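Local coordinates for N-acetylmuramoyl-L-alanine amidase (Mycobacteroides abscessus, PDB 7AGL), which probably cleaves the amide bond between N-acetylmuramic acid and L-alanine in peptidoglycan, using a bound zinc ion, at residues S104-G109 / K177-L182; F117-S122 / G159-R164; G113-H118 / M185-D190; T53-T58 / M75-D80. All blocks are in the same frame, centred on the assembly; numbering follows the deposited sequence.

The four contacts lie in one zinc amidase domain. Interaction 4 comes first in the chain. Interaction 1, at the centre of the mixed sheet, pairs strands 101-108 and 177-184. Interaction 2, about 9 Å from it between centres, finishes the sheet with strands 118-122 and 161-164 and is nested inside the loop that interaction 1 closes. Interaction 3 ties the loop before strand 118-122 to the start of helix 188-195, its centre about 13 Å from that of interaction 1. The centres of interactions 4 and 2 are about 21 Å apart. Interactions 1 and 4 border the zinc site, through His-106 and the helix carrying Glu-51; interactions 2 and 3 build the sheet's other side and its loop.

Interaction 1 (S104-G109 / K177-L182); sequences SIHADG and KVLVEL. With ZN (zinc ion), chain B.
His-106 lies beside Leu-179 and Glu-181 of the neighbouring strand, and its side chain can be followed outward to the metal. CB touches the carboxylate of Glu-181, with OE1 of that residue 3.4 Å from CB of His-106. With chi1 at -77° the ring stands opposite the carbonyl carbon. CG and CD2 rest against the branched end of Leu-179, whose CD2 is 3.6 Å from CD2 of His-106; NE2 lies by CD1 of the same leucine, and Ser-104 OG, bonded to Asp-13, sits at the ring edge, in plane. ND1 of His-106 binds the zinc ion at 2.2 Å. The leucine gives the ring an apolar flank, while imidazole nitrogen is a natural zinc ligand. His-16 and Glu-51 complete the protein share of the site, and two waters also bind the metal.

OE2 of Glu-181 takes two water hydrogens: from a zinc-bound water at 2.5 Å and from a second, at 2.7 Å, that also donates to OD1 of Asp-108. OD2 of Asp-108 bonds to Tyr-155.

Between the parallel strands run backbone bonds such as Val-180 N to Ser-104 O at 2.8 Å. On the other sheet face Ile-105 packs against Val-180 and Leu-182, aliphatic groups suited to a core; Ile-105 meets helix 51-68 and Val-180 helix 132-147. A metal ligand carried on a central parallel strand is characteristic of this zinc amidase fold.

Interaction 2 (F117-S122 / G159-R164); sequences FHVNYS and GGLYGR
Arg-164 and Asn-120 reach toward each other from adjacent strands, their guanidinium and amide planes turned 54° apart. NH1 of Arg-164 donates to OD1 of Asn-120 at 2.8 Å. That oxygen lies in the guanidinium plane, yet the nitrogen stands above the amide plane, away from a lone pair. A bend at chi3, -67°, helps turn the guanidinium toward Asn-120, whose ND2 bonds to O of Leu-179 and so holds the amide. A long, flexible cation suits this task; its NE also pairs with Asp-166, and CE2 of Tyr-162 lies over one guanidinium face. One water accepts from NH1 of Arg-164 and lies in the plane of the His-118 ring, 2.8 Å from its NE2.

His-118 and Tyr-162 run side by side in the same direction with their rings inclined at 55°, CD2 of each 3.8 Å apart. On the opposite face of the sheet from Asn-120 and Tyr-162, the Tyr-121 ring lies over Gly-163, whose CA is 3.7 Å from the ring centroid, a CH-pi contact possible because glycine brings no side chain between ring and backbone. Val-119 meets Leu-161 on this face.

Parallel backbone bonds set the pairing, among them Val-119 N to Gly-160 O at 2.8 Å. Strands 118-122 and 161-164 belong to a beta-alpha-beta unit: helix 132-147 links them, touching Phe-117, Tyr-121 and Leu-161, while strand 177-184 pairs antiparallel with the far side of strand 118-122.

Interaction 3 (G113-H118 / M185-D190); sequences GGHGFH and MKNAQD
The imidazole of His-115 has OE1 of Gln-189 over one face, 3.6 Å from its ND1 and offset toward the rim. At its edge, in plane, lie O of Gly-113 and a water. The amide of Asn-187 lies at only 21° to the ring plane, but meets the histidine lower down, its OD1 being 3.3 Å from CB of His-115.

Asn-187 is the N-cap of helix 188-195: its OD1 accepts from Asp-190 N at 2.9 Å, in the carbonyl plane and on a lone pair. Asparagine suits this position because its short amide can fold back onto the first turn; CG opposite the backbone N, chi1 169°, turns it that way. The course of the backbone brings CB of Asn-187 within 3.1 Å of O of Gly-114, while ND2 of Asn-187 bonds to Ala-112 on the same loop.

The loop 113-118, leading into strand 118-122, is thus fastened to the helix start. Gly-116 has a positive phi, a backbone shape in which a CB would press on the carbonyl O of His-115, so glycine fits here. A water 2.7 Å from ND1 of His-115 donates to OD1 of Asp-190, linking the two side chains. OD2 of Asp-190 accepts from Asn-184 N, so both carboxylate oxygens have partners. Across the contact, N of Gly-116 donates to OD2 of Asp-190 at 3.0 Å, N-H...O angle 165°, on the syn lone pair.

Interaction 4 (T53-T58 / M75-D80); sequences TFTWNT and MTRGDD
The first turns of helix 51-68 lie beside the irregular segment 75-80, with Thr-53 and Asp-80 closest in backbone, 6.3 Å between their CA atoms. Trp-56 has CG opposite its backbone N, chi1 173°, which carries the indole out to residues 78-80. CB of Asp-80 lies over its five-membered ring, 3.7 Å from the centroid, in a CH-pi contact, while the carboxylate of Asp-80 runs only 13° from the indole plane. Further out, CH2 of Trp-56 is 3.4 Å from C of Gly-78, and O of Arg-77 sits at the ring edge, in plane. Met-75 adds an oblique Met-aromatic contact, its SD 5.3 Å from the centroid of the six-membered ring. Tryptophan suits the place because its broad indole can meet several successive residues at once.

In the amidase fold this packing joins the loop after edge strand 72-75 to the helix whose start provides Glu-51 to the zinc site. Thr-53, with a short hydroxyl beside the loop, donates from OG1 to OD2 of Asp-80 at 2.7 Å on the syn lone pair. OD1 of Asp-80 forms a salt bridge with NH1 of Arg-77 at 2.9 Å, on the anti side, and bonds to His-52; a carboxylate can take all three. A guanidinium, with several N-H groups, serves Asp-80, Asp-79 O and His-52 O at once. It carries CE3 of Trp-56 over one face, 28° from parallel with the indole.

Interaction 1 (S104-G109 / K177-L182)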
loop_
_atom_site.group_PDB
_atom_site.type_symbol
_atom_site.label_atom_id
_atom_site.label_comp_id
_atom_site.label_asym_id
_atom_site.label_seq_id
_atom_site.Cartn_x
_atom_site.Cartn_y
_atom_site.Cartn_z
ATOM N N SER A 104 1.074 -1.501 -2.572
ATOM C CA SER A 104 0.380 -0.242 -2.357
ATOM C C SER A 104 0.572 0.152 -0.897
ATOM O O SER A 104 0.452 -0.694 -0.004
ATOM C CB SER A 104 -1.108 -0.399 -2.705
ATOM O OG SER A 104 -1.850 0.791 -2.480
ATOM N N ILE A 105 0.888 1.424 -0.661
ATOM C CA ILE A 105 1.227 1.935 0.670
ATOM C C ILE A 105 0.162 2.940 1.099
ATOM O O ILE A 105 -0.108 3.924 0.393
ATOM C CB ILE A 105 2.627 2.569 0.703
ATOM C CG1 ILE A 105 3.705 1.509 0.443
ATOM C CG2 ILE A 105 2.857 3.298 2.044
ATOM C CD1 ILE A 105 3.756 0.384 1.481
ATOM N N HIS A 106 -0.431 2.688 2.268
ATOM C CA HIS A 106 -1.492 3.508 2.831
ATOM C C HIS A 106 -1.233 3.694 4.327
ATOM O O HIS A 106 -0.368 3.041 4.920
ATOM C CB HIS A 106 -2.870 2.852 2.596
ATOM C CG HIS A 106 -3.388 2.998 1.193
ATOM N ND1 HIS A 106 -4.447 3.819 0.879
ATOM C CD2 HIS A 106 -3.002 2.432 0.024
ATOM C CE1 HIS A 106 -4.689 3.766 -0.418
ATOM N NE2 HIS A 106 -3.835 2.918 -0.958
ATOM N N ALA A 107 -1.960 4.636 4.928
ATOM C CA ALA A 107 -2.084 4.720 6.378
ATOM C C ALA A 107 -3.542 4.994 6.721
ATOM O O ALA A 107 -4.288 5.595 5.934
ATOM C CB ALA A 107 -1.168 5.799 6.979
ATOM N N ASP A 108 -3.947 4.552 7.907
ATOM C CA ASP A 108 -5.349 4.342 8.219
ATOM C C ASP A 108 -5.859 5.426 9.163
ATOM O O ASP A 108 -5.081 6.150 9.798
ATOM C CB ASP A 108 -5.521 2.943 8.840
ATOM C CG ASP A 108 -6.948 2.422 8.802
ATOM O OD1 ASP A 108 -7.808 2.933 8.021
ATOM O OD2 ASP A 108 -7.200 1.464 9.581
ATOM N N GLY A 109 -7.194 5.519 9.252
ATOM C CA GLY A 109 -7.834 6.319 10.273
ATOM C C GLY A 109 -8.723 5.414 11.101
ATOM O O GLY A 109 -9.794 5.002 10.640
ATOM N N LYS A 177 -0.027 -8.780 -5.443
ATOM C CA LYS A 177 -0.153 -7.416 -4.948
ATOM C C LYS A 177 -0.665 -7.444 -3.517
ATOM O O LYS A 177 -1.511 -8.265 -3.169
ATOM C CB LYS A 177 -1.102 -6.589 -5.839
ATOM C CG LYS A 177 -1.316 -5.150 -5.324
ATOM C CD LYS A 177 -2.237 -4.353 -6.232
ATOM C CE LYS A 177 -2.380 -2.934 -5.718
ATOM N NZ LYS A 177 -3.131 -2.073 -6.709
ATOM N N VAL A 178 -0.145 -6.537 -2.688
ATOM C CA VAL A 178 -0.686 -6.315 -1.357
ATOM C C VAL A 178 -0.828 -4.818 -1.151
ATOM O O VAL A 178 -0.139 -4.011 -1.793
ATOM C CB VAL A 178 0.193 -6.952 -0.242
ATOM C CG1 VAL A 178 0.219 -8.471 -0.390
ATOM C CG2 VAL A 178 1.611 -6.372 -0.263
ATOM N N LEU A 179 -1.767 -4.445 -0.285
ATOM C CA LEU A 179 -1.961 -3.054 0.127
ATOM C C LEU A 179 -1.651 -3.029 1.611
ATOM O O LEU A 179 -2.399 -3.608 2.412
ATOM C CB LEU A 179 -3.385 -2.567 -0.162
ATOM C CG LEU A 179 -3.695 -1.076 0.075
ATOM C CD1 LEU A 179 -5.006 -0.699 -0.639
ATOM C CD2 LEU A 179 -3.780 -0.674 1.562
ATOM N N VAL A 180 -0.551 -2.370 1.974
ATOM C CA VAL A 180 -0.107 -2.332 3.364
ATOM C C VAL A 180 -0.587 -1.028 3.973
ATOM O O VAL A 180 -0.159 0.048 3.550
ATOM C CB VAL A 180 1.419 -2.460 3.481
ATOM C CG1 VAL A 180 1.826 -2.501 4.955
ATOM C CG2 VAL A 180 1.902 -3.733 2.769
ATOM N N GLU A 181 -1.473 -1.121 4.961
ATOM C CA GLU A 181 -1.778 -0.005 5.849
ATOM C C GLU A 181 -0.734 -0.042 6.970
ATOM O O GLU A 181 -0.727 -0.963 7.794
ATOM C CB GLU A 181 -3.206 -0.120 6.381
ATOM C CG GLU A 181 -4.304 0.082 5.308
ATOM C CD GLU A 181 -4.670 1.530 5.114
ATOM O OE1 GLU A 181 -3.982 2.382 5.724
ATOM O OE2 GLU A 181 -5.640 1.817 4.358
ATOM N N LEU A 182 0.177 0.937 6.986
ATOM C CA LEU A 182 1.339 0.808 7.857
ATOM C C LEU A 182 1.023 1.145 9.306
ATOM O O LEU A 182 1.743 0.704 10.202
ATOM C CB LEU A 182 2.501 1.677 7.338
ATOM C CG LEU A 182 3.228 1.056 6.143
ATOM C CD1 LEU A 182 4.176 2.072 5.471
ATOM C CD2 LEU A 182 4.006 -0.168 6.576
HETATM ZN ZN ZN B . -5.483 5.217 2.195
HETATM O O HOH W 1 -5.915 4.277 4.105
HETATM O O HOH W 2 -8.093 1.748 5.523
HETATM O O HOH W 3 -7.546 4.492 1.694
#

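Interaction 2 (F117-S122 / G159-R164)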
loop_
_atom_site.group_PDB
_atom_site.type_symbol
_atom_site.label_atom_id
_atom_site.label_comp_id
_atom_site.label_asym_id
_atom_site.label_seq_id
_atom_site.Cartn_x
_atom_site.Cartn_y
_atom_site.Cartn_z
ATOM N N PHE A 117 0.054 -2.278 11.981
ATOM C CA PHE A 117 -0.106 -2.431 10.531
ATOM C C PHE A 117 -1.126 -3.514 10.171
ATOM O O PHE A 117 -1.342 -4.472 10.916
ATOM C CB PHE A 117 1.244 -2.782 9.878
ATOM C CG PHE A 117 1.720 -4.197 10.173
ATOM C CD1 PHE A 117 1.267 -5.274 9.412
ATOM C CD2 PHE A 117 2.611 -4.457 11.224
ATOM C CE1 PHE A 117 1.671 -6.585 9.695
ATOM C CE2 PHE A 117 3.031 -5.762 11.505
ATOM C CZ PHE A 117 2.565 -6.830 10.728
ATOM N N HIS A 118 -1.711 -3.396 8.971
ATOM C CA HIS A 118 -2.385 -4.574 8.428
ATOM C C HIS A 118 -2.170 -4.668 6.925
ATOM O O HIS A 118 -2.143 -3.656 6.215
ATOM C CB HIS A 118 -3.898 -4.649 8.815
ATOM C CG HIS A 118 -4.767 -3.524 8.328
ATOM N ND1 HIS A 118 -4.746 -2.265 8.887
ATOM C CD2 HIS A 118 -5.778 -3.514 7.423
ATOM C CE1 HIS A 118 -5.657 -1.506 8.302
ATOM N NE2 HIS A 118 -6.305 -2.242 7.417
ATOM N N VAL A 119 -1.983 -5.906 6.467
ATOM C CA VAL A 119 -1.702 -6.240 5.078
ATOM C C VAL A 119 -3.011 -6.703 4.454
ATOM O O VAL A 119 -3.550 -7.754 4.828
ATOM C CB VAL A 119 -0.624 -7.331 4.978
ATOM C CG1 VAL A 119 -0.350 -7.683 3.501
ATOM C CG2 VAL A 119 0.668 -6.893 5.708
ATOM N N ASN A 120 -3.534 -5.900 3.521
ATOM C CA ASN A 120 -4.787 -6.189 2.845
ATOM C C ASN A 120 -4.516 -6.945 1.556
ATOM O O ASN A 120 -3.567 -6.631 0.829
ATOM C CB ASN A 120 -5.541 -4.893 2.513
ATOM C CG ASN A 120 -5.872 -4.089 3.751
ATOM O OD1 ASN A 120 -6.938 -4.263 4.339
ATOM N ND2 ASN A 120 -4.933 -3.241 4.189
ATOM N N TYR A 121 -5.359 -7.937 1.278
ATOM C CA TYR A 121 -5.226 -8.739 0.071
ATOM C C TYR A 121 -6.607 -9.138 -0.427
ATOM O O TYR A 121 -7.585 -9.160 0.328
ATOM C CB TYR A 121 -4.360 -9.983 0.333
ATOM C CG TYR A 121 -5.003 -10.983 1.267
ATOM C CD1 TYR A 121 -4.913 -10.830 2.650
ATOM C CD2 TYR A 121 -5.700 -12.081 0.772
ATOM C CE1 TYR A 121 -5.514 -11.737 3.508
ATOM C CE2 TYR A 121 -6.304 -12.991 1.619
ATOM C CZ TYR A 121 -6.209 -12.817 2.984
ATOM O OH TYR A 121 -6.807 -13.730 3.829
ATOM N N SER A 122 -6.668 -9.494 -1.709
ATOM C CA SER A 122 -7.940 -9.830 -2.334
ATOM C C SER A 122 -8.490 -11.147 -1.798
ATOM O O SER A 122 -7.822 -12.188 -1.838
ATOM C CB SER A 122 -7.775 -9.908 -3.854
ATOM O OG SER A 122 -9.018 -10.230 -4.463
ATOM N N GLY A 159 -4.233 -10.709 13.130
ATOM C CA GLY A 159 -2.789 -10.888 13.161
ATOM C C GLY A 159 -2.053 -10.126 12.079
ATOM O O GLY A 159 -1.021 -10.599 11.586
ATOM N N GLY A 160 -2.537 -8.943 11.711
ATOM C CA GLY A 160 -1.884 -8.162 10.681
ATOM C C GLY A 160 -2.262 -8.512 9.263
ATOM O O GLY A 160 -1.624 -7.995 8.326
ATOM N N LEU A 161 -3.288 -9.350 9.070
ATOM C CA LEU A 161 -3.787 -9.722 7.749
ATOM C C LEU A 161 -5.247 -9.319 7.608
ATOM O O LEU A 161 -6.030 -9.460 8.550
ATOM C CB LEU A 161 -3.676 -11.242 7.522
ATOM C CG LEU A 161 -2.289 -11.787 7.208
ATOM C CD1 LEU A 161 -2.315 -13.327 7.112
ATOM C CD2 LEU A 161 -1.781 -11.182 5.920
ATOM N N TYR A 162 -5.647 -8.902 6.411
ATOM C CA TYR A 162 -7.048 -8.540 6.199
ATOM C C TYR A 162 -7.417 -8.891 4.767
ATOM O O TYR A 162 -6.988 -8.205 3.839
ATOM C CB TYR A 162 -7.258 -7.059 6.480
ATOM C CG TYR A 162 -8.695 -6.624 6.667
ATOM C CD1 TYR A 162 -9.710 -7.544 6.902
ATOM C CD2 TYR A 162 -9.034 -5.286 6.613
ATOM C CE1 TYR A 162 -11.029 -7.125 7.076
ATOM C CE2 TYR A 162 -10.341 -4.862 6.774
ATOM C CZ TYR A 162 -11.329 -5.778 7.011
ATOM O OH TYR A 162 -12.617 -5.329 7.178
ATOM N N GLY A 163 -8.193 -9.957 4.587
ATOM C CA GLY A 163 -8.701 -10.312 3.271
ATOM C C GLY A 163 -9.993 -9.571 3.010
ATOM O O GLY A 163 -10.866 -9.502 3.881
ATOM N N ARG A 164 -10.118 -9.010 1.813
ATOM C CA ARG A 164 -11.299 -8.197 1.577
ATOM C C ARG A 164 -11.599 -8.122 0.090
ATOM O O ARG A 164 -10.738 -8.373 -0.754
ATOM C CB ARG A 164 -11.114 -6.804 2.153
ATOM C CG ARG A 164 -9.918 -6.094 1.565
ATOM C CD ARG A 164 -9.505 -5.015 2.522
ATOM N NE ARG A 164 -10.527 -3.972 2.588
ATOM C CZ ARG A 164 -10.386 -2.867 3.312
ATOM N NH1 ARG A 164 -9.281 -2.701 4.021
ATOM N NH2 ARG A 164 -11.331 -1.933 3.321
HETATM O O HOH W 4 -8.516 -1.015 6.105
#

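Interaction 3 (G113-H118 / M185-D190)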
loop_
_atom_site.group_PDB
_atom_site.type_symbol
_atom_site.label_atom_id
_atom_site.label_comp_id
_atom_site.label_asym_id
_atom_site.label_seq_id
_atom_site.Cartn_x
_atom_site.Cartn_y
_atom_site.Cartn_z
ATOM N N GLY A 113 -6.927 4.749 20.176
ATOM C CA GLY A 113 -6.059 3.812 20.884
ATOM C C GLY A 113 -5.530 2.650 20.049
ATOM O O GLY A 113 -4.679 1.895 20.536
ATOM N N GLY A 114 -6.008 2.496 18.822
ATOM C CA GLY A 114 -5.598 1.388 17.964
ATOM C C GLY A 114 -4.341 1.735 17.177
ATOM O O GLY A 114 -4.191 2.852 16.681
ATOM N N HIS A 115 -3.442 0.759 17.044
ATOM C CA HIS A 115 -2.200 1.033 16.336
ATOM C C HIS A 115 -1.688 -0.238 15.679
ATOM O O HIS A 115 -2.117 -1.344 15.999
ATOM C CB HIS A 115 -1.134 1.634 17.272
ATOM C CG HIS A 115 -0.747 0.734 18.405
ATOM N ND1 HIS A 115 0.426 0.009 18.421
ATOM C CD2 HIS A 115 -1.382 0.445 19.566
ATOM C CE1 HIS A 115 0.503 -0.680 19.547
ATOM N NE2 HIS A 115 -0.585 -0.439 20.257
ATOM N N GLY A 116 -0.722 -0.064 14.788
ATOM C CA GLY A 116 -0.068 -1.168 14.114
ATOM C C GLY A 116 -0.514 -1.276 12.666
ATOM O O GLY A 116 -1.350 -0.506 12.185
ATOM N N PHE A 117 0.054 -2.278 11.981
ATOM C CA PHE A 117 -0.106 -2.431 10.531
ATOM C C PHE A 117 -1.126 -3.514 10.171
ATOM O O PHE A 117 -1.342 -4.472 10.916
ATOM C CB PHE A 117 1.244 -2.782 9.878
ATOM C CG PHE A 117 1.720 -4.197 10.173
ATOM C CD1 PHE A 117 1.267 -5.274 9.412
ATOM C CD2 PHE A 117 2.611 -4.457 11.224
ATOM C CE1 PHE A 117 1.671 -6.585 9.695
ATOM C CE2 PHE A 117 3.031 -5.762 11.505
ATOM C CZ PHE A 117 2.565 -6.830 10.728
ATOM N N HIS A 118 -1.711 -3.396 8.971
ATOM C CA HIS A 118 -2.385 -4.574 8.428
ATOM C C HIS A 118 -2.170 -4.668 6.925
ATOM O O HIS A 118 -2.143 -3.656 6.215
ATOM C CB HIS A 118 -3.898 -4.649 8.815
ATOM C CG HIS A 118 -4.767 -3.524 8.328
ATOM N ND1 HIS A 118 -4.746 -2.265 8.887
ATOM C CD2 HIS A 118 -5.778 -3.514 7.423
ATOM C CE1 HIS A 118 -5.657 -1.506 8.302
ATOM N NE2 HIS A 118 -6.305 -2.242 7.417
ATOM N N MET A 185 -3.061 6.704 11.519
ATOM C CA MET A 185 -2.630 8.102 11.646
ATOM C C MET A 185 -3.265 8.806 12.839
ATOM O O MET A 185 -2.733 9.835 13.289
ATOM C CB MET A 185 -2.956 8.901 10.369
ATOM C CG MET A 185 -2.461 8.255 9.096
ATOM S SD MET A 185 -2.270 9.446 7.738
ATOM C CE MET A 185 -0.573 9.954 8.033
ATOM N N LYS A 186 -4.389 8.291 13.343
ATOM C CA LYS A 186 -5.105 8.899 14.456
ATOM C C LYS A 186 -4.592 8.428 15.812
ATOM O O LYS A 186 -5.143 8.831 16.843
ATOM C CB LYS A 186 -6.607 8.617 14.346
ATOM C CG LYS A 186 -7.234 9.097 13.019
ATOM C CD LYS A 186 -6.971 10.585 12.772
ATOM C CE LYS A 186 -7.782 11.103 11.565
ATOM N NZ LYS A 186 -7.416 12.537 11.311
ATOM N N ASN A 187 -3.533 7.626 15.827
ATOM C CA ASN A 187 -2.955 7.075 17.045
ATOM C C ASN A 187 -1.648 7.796 17.386
ATOM O O ASN A 187 -0.865 8.137 16.493
ATOM C CB ASN A 187 -2.692 5.581 16.871
ATOM C CG ASN A 187 -1.857 5.011 17.989
ATOM O OD1 ASN A 187 -0.633 4.869 17.860
ATOM N ND2 ASN A 187 -2.507 4.684 19.108
ATOM N N ALA A 188 -1.398 7.987 18.687
ATOM C CA ALA A 188 -0.268 8.826 19.103
ATOM C C ALA A 188 1.068 8.227 18.680
ATOM O O ALA A 188 1.947 8.939 18.171
ATOM C CB ALA A 188 -0.295 9.047 20.619
ATOM N N GLN A 189 1.247 6.925 18.905
ATOM C CA GLN A 189 2.516 6.267 18.603
ATOM C C GLN A 189 2.756 6.146 17.099
ATOM O O GLN A 189 3.868 6.411 16.611
ATOM C CB GLN A 189 2.513 4.892 19.268
ATOM C CG GLN A 189 3.715 4.048 19.048
ATOM C CD GLN A 189 3.467 2.603 19.504
ATOM O OE1 GLN A 189 2.533 2.317 20.268
ATOM N NE2 GLN A 189 4.295 1.695 19.025
ATOM N N ASP A 190 1.733 5.741 16.340
ATOM C CA ASP A 190 1.906 5.643 14.894
ATOM C C ASP A 190 2.111 7.017 14.256
ATOM O O ASP A 190 2.940 7.167 13.352
ATOM C CB ASP A 190 0.703 4.939 14.262
ATOM C CG ASP A 190 0.672 3.436 14.547
ATOM O OD1 ASP A 190 1.651 2.881 15.115
ATOM O OD2 ASP A 190 -0.355 2.807 14.200
HETATM O O HOH W 5 2.150 0.406 16.419
#

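Interaction 4 (T53-T58 / M75-D80)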
loop_
_atom_site.group_PDB
_atom_site.type_symbol
_atom_site.label_atom_id
_atom_site.label_comp_id
_atom_site.label_asym_id
_atom_site.label_seq_id
_atom_site.Cartn_x
_atom_site.Cartn_y
_atom_site.Cartn_z
ATOM N N THR A 53 0.934 12.493 1.838
ATOM C CA THR A 53 2.347 12.853 1.959
ATOM C C THR A 53 3.145 11.738 2.626
ATOM O O THR A 53 4.271 11.431 2.211
ATOM C CB THR A 53 2.468 14.145 2.754
ATOM O OG1 THR A 53 1.700 15.159 2.084
ATOM C CG2 THR A 53 3.922 14.592 2.833
ATOM N N PHE A 54 2.560 11.097 3.640
ATOM C CA PHE A 54 3.229 9.965 4.267
ATOM C C PHE A 54 3.491 8.851 3.259
ATOM O O PHE A 54 4.591 8.274 3.222
ATOM C CB PHE A 54 2.387 9.425 5.433
ATOM C CG PHE A 54 2.823 8.051 5.880
ATOM C CD1 PHE A 54 3.983 7.891 6.659
ATOM C CD2 PHE A 54 2.096 6.909 5.506
ATOM C CE1 PHE A 54 4.405 6.642 7.047
ATOM C CE2 PHE A 54 2.525 5.653 5.892
ATOM C CZ PHE A 54 3.663 5.511 6.674
ATOM N N THR A 55 2.485 8.513 2.443
ATOM C CA THR A 55 2.659 7.384 1.531
ATOM C C THR A 55 3.664 7.745 0.440
ATOM O O THR A 55 4.516 6.930 0.074
ATOM C CB THR A 55 1.313 6.942 0.916
ATOM O OG1 THR A 55 0.779 7.989 0.083
ATOM C CG2 THR A 55 0.278 6.578 2.000
ATOM N N TRP A 56 3.600 8.981 -0.051
ATOM C CA TRP A 56 4.565 9.451 -1.043
ATOM C C TRP A 56 5.999 9.321 -0.528
ATOM O O TRP A 56 6.857 8.707 -1.174
ATOM C CB TRP A 56 4.242 10.909 -1.388
ATOM C CG TRP A 56 5.245 11.595 -2.266
ATOM C CD1 TRP A 56 6.076 12.633 -1.923
ATOM C CD2 TRP A 56 5.487 11.329 -3.652
ATOM N NE1 TRP A 56 6.818 13.027 -3.022
ATOM C CE2 TRP A 56 6.483 12.228 -4.086
ATOM C CE3 TRP A 56 4.960 10.410 -4.567
ATOM C CZ2 TRP A 56 6.959 12.233 -5.399
ATOM C CZ3 TRP A 56 5.448 10.395 -5.842
ATOM C CH2 TRP A 56 6.423 11.316 -6.265
ATOM N N ASN A 57 6.273 9.890 0.641
ATOM C CA ASN A 57 7.639 9.897 1.145
ATOM C C ASN A 57 8.105 8.495 1.502
ATOM O O ASN A 57 9.269 8.154 1.277
ATOM C CB ASN A 57 7.735 10.853 2.323
ATOM C CG ASN A 57 7.878 12.297 1.846
ATOM O OD1 ASN A 57 6.976 13.098 1.991
ATOM N ND2 ASN A 57 9.009 12.604 1.226
ATOM N N THR A 58 7.215 7.657 2.044
ATOM C CA THR A 58 7.642 6.294 2.343
ATOM C C THR A 58 7.932 5.513 1.069
ATOM O O THR A 58 8.918 4.769 1.012
ATOM C CB THR A 58 6.596 5.599 3.203
ATOM O OG1 THR A 58 6.418 6.383 4.391
ATOM C CG2 THR A 58 7.078 4.190 3.594
ATOM N N MET A 75 6.426 3.688 -10.223
ATOM C CA MET A 75 5.464 4.252 -9.294
ATOM C C MET A 75 4.201 4.622 -10.057
ATOM O O MET A 75 4.223 4.813 -11.276
ATOM C CB MET A 75 6.018 5.502 -8.584
ATOM C CG MET A 75 7.236 5.219 -7.708
ATOM S SD MET A 75 7.805 6.705 -6.852
ATOM C CE MET A 75 7.976 7.898 -8.191
ATOM N N THR A 76 3.098 4.733 -9.316
ATOM C CA THR A 76 1.795 5.070 -9.885
ATOM C C THR A 76 1.486 6.564 -9.864
ATOM O O THR A 76 0.447 6.970 -10.399
ATOM C CB THR A 76 0.678 4.358 -9.126
ATOM O OG1 THR A 76 0.811 4.687 -7.734
ATOM C CG2 THR A 76 0.771 2.854 -9.313
ATOM N N ARG A 77 2.324 7.389 -9.239
ATOM C CA ARG A 77 2.173 8.833 -9.381
ATOM C C ARG A 77 3.539 9.486 -9.275
ATOM O O ARG A 77 4.508 8.878 -8.812
ATOM C CB ARG A 77 1.210 9.433 -8.342
ATOM C CG ARG A 77 1.635 9.292 -6.888
ATOM C CD ARG A 77 0.661 10.046 -6.021
ATOM N NE ARG A 77 0.582 9.612 -4.619
ATOM C CZ ARG A 77 0.784 10.397 -3.566
ATOM N NH1 ARG A 77 1.198 11.667 -3.703
ATOM N NH2 ARG A 77 0.595 9.902 -2.353
ATOM N N GLY A 78 3.598 10.741 -9.723
ATOM C CA GLY A 78 4.846 11.458 -9.894
ATOM C C GLY A 78 5.014 12.682 -9.015
ATOM O O GLY A 78 6.021 13.388 -9.132
ATOM N N ASP A 79 4.064 12.946 -8.126
ATOM C CA ASP A 79 4.176 14.120 -7.274
ATOM C C ASP A 79 3.277 13.954 -6.063
ATOM O O ASP A 79 2.446 13.043 -5.995
ATOM C CB ASP A 79 3.812 15.400 -8.027
ATOM C CG ASP A 79 2.342 15.453 -8.407
ATOM O OD1 ASP A 79 1.495 15.593 -7.491
ATOM O OD2 ASP A 79 2.051 15.347 -9.618
ATOM N N ASP A 80 3.429 14.882 -5.125
ATOM C CA ASP A 80 2.557 14.974 -3.961
ATOM C C ASP A 80 1.889 16.342 -3.875
ATOM O O ASP A 80 1.711 16.898 -2.780
ATOM C CB ASP A 80 3.328 14.677 -2.681
ATOM C CG ASP A 80 2.414 14.483 -1.488
ATOM O OD1 ASP A 80 1.415 13.748 -1.650
ATOM O OD2 ASP A 80 2.694 15.079 -0.417
#